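Local coordinates for phosphatidylethanolamine-binding protein (Plasmodium vivax, PDB 2GZQ), which probably binds phosphatidylethanolamine or related phospholipid headgroups, at residues 60-72 and 102-115. Sequence-based numbering, arbitrary orientation. Where two conformers were deposited one is given.
Sequences TGSVPRNIKFSEE and WAVSGIKSKELVKG
V63 sets its CG2 methyl over one face of the W102 indole, a CH-pi contact 3.6 Å from CG2 to the centroid of the six-membered ring. The valine's torsion (chi1 71°) swings CG2 anti to its backbone N and onto the ring, while CG1 is turned to the K114 carbonyl. V104 CG1 lies on the opposite indole face, and I67 CD1 reaches the edge in the ring plane, 3.8 Å from W102 CH2; the six-membered ring is thus gripped on both faces and at its rim.

Strands 66-69 and 111-113 run antiparallel beside this cluster. I67 and L112 form the hydrogen-bonded pair, with L112 N to I67 O nearly straight (174°), and F69 N to K110 O extends the ladder at 2.8 Å. I67 and L112 share one face of their sheet, and I67 meets W102 from the opposite direction. F69 sits beside the turn between strands 99-107 and 111-113: its CE2 packs on I107 CG2 at 3.7 Å, S109 O approaches the ring edge, and Y79 and L144 meet it from the larger sheet.

On the face that carries N66, K68, E111 and V113, E111 and K68 lie side by side, joined by a long salt bridge, K68 NZ to E111 OE2 3.8 Å. The N66 amide and E111 carboxylate point the same way, their planes 23° apart, and water 3 donates to N66 OD1 and E111 OE2. Near the R65-N66 bulge, water 1 donates to P64 O and L112 O and accepts from G115 N.

Strand 111-113 edges a small antiparallel sheet packed through I67, L112 and F69 against the larger one, the two-sheet beta fold characteristic of the PEBP family.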
# COMPACT_ATOMS: atom_id res chain seq x y z
N THR A 60 7.41 -8.19 10.82
CA THR A 60 6.91 -7.12 9.95
C THR A 60 7.29 -5.71 10.42
O THR A 60 6.75 -4.72 9.93
CB THR A 60 5.39 -7.20 9.82
OG1 THR A 60 4.78 -6.99 11.09
CG2 THR A 60 5.00 -8.52 9.26
N GLY A 61 8.22 -5.63 11.35
CA GLY A 61 8.65 -4.35 11.90
C GLY A 61 9.50 -3.50 10.97
O GLY A 61 9.64 -2.29 11.20
N SER A 62 10.06 -4.10 9.92
CA SER A 62 10.83 -3.34 8.93
C SER A 62 10.25 -3.39 7.54
O SER A 62 9.48 -4.29 7.20
CB SER A 62 12.27 -3.83 8.86
OG SER A 62 12.89 -3.77 10.13
N VAL A 63 10.63 -2.42 6.73
CA VAL A 63 10.16 -2.33 5.37
C VAL A 63 10.48 -3.63 4.64
O VAL A 63 11.50 -4.26 4.90
CB VAL A 63 10.78 -1.10 4.69
CG1 VAL A 63 12.25 -1.27 4.41
CG2 VAL A 63 10.06 -0.73 3.42
N PRO A 64 9.61 -4.09 3.74
CA PRO A 64 9.95 -5.31 3.00
C PRO A 64 11.34 -5.27 2.39
O PRO A 64 11.71 -4.28 1.76
CB PRO A 64 8.87 -5.37 1.94
CG PRO A 64 7.66 -4.76 2.62
CD PRO A 64 8.25 -3.61 3.41
N ARG A 65 12.10 -6.34 2.53
CA ARG A 65 13.44 -6.37 1.99
C ARG A 65 13.41 -6.35 0.46
O ARG A 65 14.29 -5.76 -0.16
CB ARG A 65 14.20 -7.60 2.49
CG ARG A 65 15.67 -7.58 2.13
CD ARG A 65 16.46 -8.70 2.78
NE ARG A 65 17.86 -8.68 2.36
CZ ARG A 65 18.76 -9.59 2.72
NH1 ARG A 65 20.01 -9.51 2.30
NH2 ARG A 65 18.41 -10.59 3.51
N ASN A 66 12.48 -7.09 -0.14
CA ASN A 66 12.45 -7.22 -1.59
C ASN A 66 11.06 -7.07 -2.14
O ASN A 66 10.15 -7.81 -1.73
CB ASN A 66 13.02 -8.56 -2.05
CG ASN A 66 14.48 -8.63 -1.87
OD1 ASN A 66 15.23 -8.07 -2.67
ND2 ASN A 66 14.90 -9.27 -0.81
N ILE A 67 10.88 -6.13 -3.06
CA ILE A 67 9.66 -6.01 -3.82
C ILE A 67 10.04 -6.05 -5.28
O ILE A 67 11.07 -5.51 -5.66
CB ILE A 67 8.92 -4.72 -3.46
CG1 ILE A 67 8.44 -4.78 -2.02
CG2 ILE A 67 7.77 -4.47 -4.42
CD1 ILE A 67 7.81 -3.52 -1.52
N LYS A 68 9.26 -6.76 -6.07
CA LYS A 68 9.52 -6.87 -7.51
C LYS A 68 8.24 -6.66 -8.29
O LYS A 68 7.19 -7.17 -7.93
CB LYS A 68 10.05 -8.25 -7.88
CG LYS A 68 11.38 -8.56 -7.24
CD LYS A 68 11.98 -9.90 -7.70
CE LYS A 68 13.17 -10.30 -6.82
NZ LYS A 68 14.15 -11.16 -7.54
N PHE A 69 8.35 -5.91 -9.37
CA PHE A 69 7.23 -5.59 -10.23
C PHE A 69 7.38 -6.32 -11.55
O PHE A 69 8.49 -6.46 -12.06
CB PHE A 69 7.16 -4.07 -10.48
CG PHE A 69 7.22 -3.26 -9.23
CD1 PHE A 69 6.17 -3.26 -8.34
CD2 PHE A 69 8.35 -2.54 -8.91
CE1 PHE A 69 6.23 -2.54 -7.17
CE2 PHE A 69 8.43 -1.84 -7.72
CZ PHE A 69 7.35 -1.83 -6.86
N SER A 70 6.28 -6.70 -12.18
CA SER A 70 6.38 -7.41 -13.45
C SER A 70 6.80 -6.53 -14.62
O SER A 70 7.27 -7.04 -15.64
CB SER A 70 5.10 -8.13 -13.78
OG SER A 70 4.02 -7.22 -13.85
N GLU A 71 6.68 -5.22 -14.50
CA GLU A 71 7.14 -4.31 -15.55
C GLU A 71 7.53 -2.98 -14.95
O GLU A 71 7.11 -2.65 -13.85
CB GLU A 71 6.11 -4.11 -16.63
CG GLU A 71 4.87 -3.53 -16.12
CD GLU A 71 3.80 -3.34 -17.19
OE1 GLU A 71 3.23 -4.36 -17.64
OE2 GLU A 71 3.53 -2.19 -17.58
N GLU A 72 8.40 -2.27 -15.66
CA GLU A 72 8.75 -0.90 -15.33
C GLU A 72 7.58 0.02 -15.64
O GLU A 72 6.75 -0.29 -16.48
CB GLU A 72 9.96 -0.47 -16.16
CG GLU A 72 11.23 -1.17 -15.75
CD GLU A 72 12.43 -0.79 -16.58
OE1 GLU A 72 12.36 0.22 -17.31
OE2 GLU A 72 13.44 -1.50 -16.49
N TRP A 102 3.01 3.31 5.04
CA TRP A 102 4.18 3.54 4.19
C TRP A 102 3.71 4.18 2.91
O TRP A 102 2.69 3.76 2.35
CB TRP A 102 4.87 2.19 3.92
CG TRP A 102 6.14 2.25 3.12
CD1 TRP A 102 7.07 3.25 3.10
CD2 TRP A 102 6.60 1.23 2.24
NE1 TRP A 102 8.10 2.89 2.26
CE2 TRP A 102 7.83 1.66 1.72
CE3 TRP A 102 6.09 -0.02 1.86
CZ2 TRP A 102 8.55 0.92 0.79
CZ3 TRP A 102 6.83 -0.77 0.96
CH2 TRP A 102 8.04 -0.31 0.43
N ALA A 103 4.43 5.20 2.45
CA ALA A 103 4.21 5.80 1.14
C ALA A 103 5.52 6.18 0.52
O ALA A 103 6.27 6.99 1.07
CB ALA A 103 3.32 7.03 1.22
N VAL A 104 5.81 5.62 -0.65
CA VAL A 104 7.05 5.91 -1.36
C VAL A 104 6.69 6.15 -2.82
O VAL A 104 5.90 5.43 -3.41
CB VAL A 104 8.10 4.78 -1.16
CG1 VAL A 104 7.58 3.43 -1.61
CG2 VAL A 104 9.40 5.12 -1.83
N SER A 105 7.29 7.20 -3.38
CA SER A 105 6.97 7.67 -4.71
C SER A 105 8.22 7.85 -5.55
O SER A 105 9.26 8.23 -5.02
CB SER A 105 6.22 8.98 -4.54
OG SER A 105 5.80 9.55 -5.77
N GLY A 106 8.17 7.55 -6.83
CA GLY A 106 9.32 7.77 -7.69
C GLY A 106 9.98 6.53 -8.25
O GLY A 106 11.01 6.64 -8.94
N ILE A 107 9.42 5.37 -7.96
CA ILE A 107 10.01 4.07 -8.34
C ILE A 107 10.04 3.94 -9.86
O ILE A 107 9.05 4.15 -10.54
CB ILE A 107 9.20 2.87 -7.76
CG1 ILE A 107 9.08 2.96 -6.22
CG2 ILE A 107 9.78 1.56 -8.19
CD1 ILE A 107 7.86 2.30 -5.62
N LYS A 108 11.20 3.62 -10.40
CA LYS A 108 11.43 3.46 -11.83
C LYS A 108 11.83 2.02 -12.21
O LYS A 108 11.74 1.64 -13.37
CB LYS A 108 12.55 4.40 -12.32
CG LYS A 108 12.24 5.86 -12.23
CD LYS A 108 11.05 6.24 -13.10
CE LYS A 108 11.36 6.12 -14.58
NZ LYS A 108 10.23 6.43 -15.52
N SER A 109 12.28 1.25 -11.22
CA SER A 109 12.96 -0.04 -11.42
C SER A 109 12.00 -1.20 -11.18
O SER A 109 11.10 -1.07 -10.34
CB SER A 109 14.09 -0.19 -10.40
OG SER A 109 14.66 -1.50 -10.46
N LYS A 110 12.21 -2.35 -11.82
CA LYS A 110 11.40 -3.52 -11.52
C LYS A 110 11.66 -4.09 -10.14
O LYS A 110 10.99 -5.01 -9.73
CB LYS A 110 11.63 -4.63 -12.53
CG LYS A 110 10.94 -4.41 -13.83
CD LYS A 110 11.44 -5.39 -14.84
CE LYS A 110 10.79 -6.73 -14.67
NZ LYS A 110 11.02 -7.58 -15.87
N GLU A 111 12.67 -3.59 -9.44
CA GLU A 111 13.06 -4.14 -8.13
C GLU A 111 13.22 -3.00 -7.14
O GLU A 111 13.85 -1.97 -7.47
CB GLU A 111 14.38 -4.91 -8.23
CG GLU A 111 14.22 -6.40 -8.31
CD GLU A 111 15.47 -7.12 -7.88
OE1 GLU A 111 16.44 -7.13 -8.67
OE2 GLU A 111 15.49 -7.65 -6.75
N LEU A 112 12.66 -3.16 -5.95
CA LEU A 112 12.85 -2.22 -4.86
C LEU A 112 13.38 -3.00 -3.69
O LEU A 112 12.72 -3.88 -3.19
CB LEU A 112 11.53 -1.52 -4.49
CG LEU A 112 11.62 -0.34 -3.52
CD1 LEU A 112 12.35 0.81 -4.20
CD2 LEU A 112 10.24 0.09 -3.07
N VAL A 113 14.59 -2.64 -3.26
CA VAL A 113 15.31 -3.35 -2.21
C VAL A 113 15.39 -2.46 -0.98
O VAL A 113 15.84 -1.33 -1.05
CB VAL A 113 16.72 -3.76 -2.68
CG1 VAL A 113 17.42 -4.58 -1.60
CG2 VAL A 113 16.63 -4.52 -4.00
N LYS A 114 14.86 -2.96 0.12
CA LYS A 114 14.81 -2.21 1.38
C LYS A 114 14.12 -0.86 1.22
O LYS A 114 14.46 0.11 1.91
CB LYS A 114 16.21 -2.03 1.96
CG LYS A 114 16.82 -3.31 2.45
CD LYS A 114 17.96 -3.07 3.43
CE LYS A 114 18.64 -4.37 3.79
NZ LYS A 114 19.72 -4.20 4.81
N GLY A 115 13.14 -0.80 0.33
CA GLY A 115 12.18 0.28 0.36
C GLY A 115 12.57 1.58 -0.31
O GLY A 115 11.78 2.52 -0.28
O HOH W 1 11.59 -2.95 -0.74
O HOH W 2 13.79 -7.07 -5.11
O HOH W 3 17.42 -7.97 -4.51
O HOH W 4 8.81 -6.42 -17.89
O HOH W 5 11.87 2.70 -15.80
O HOH W 6 14.26 -2.42 -13.83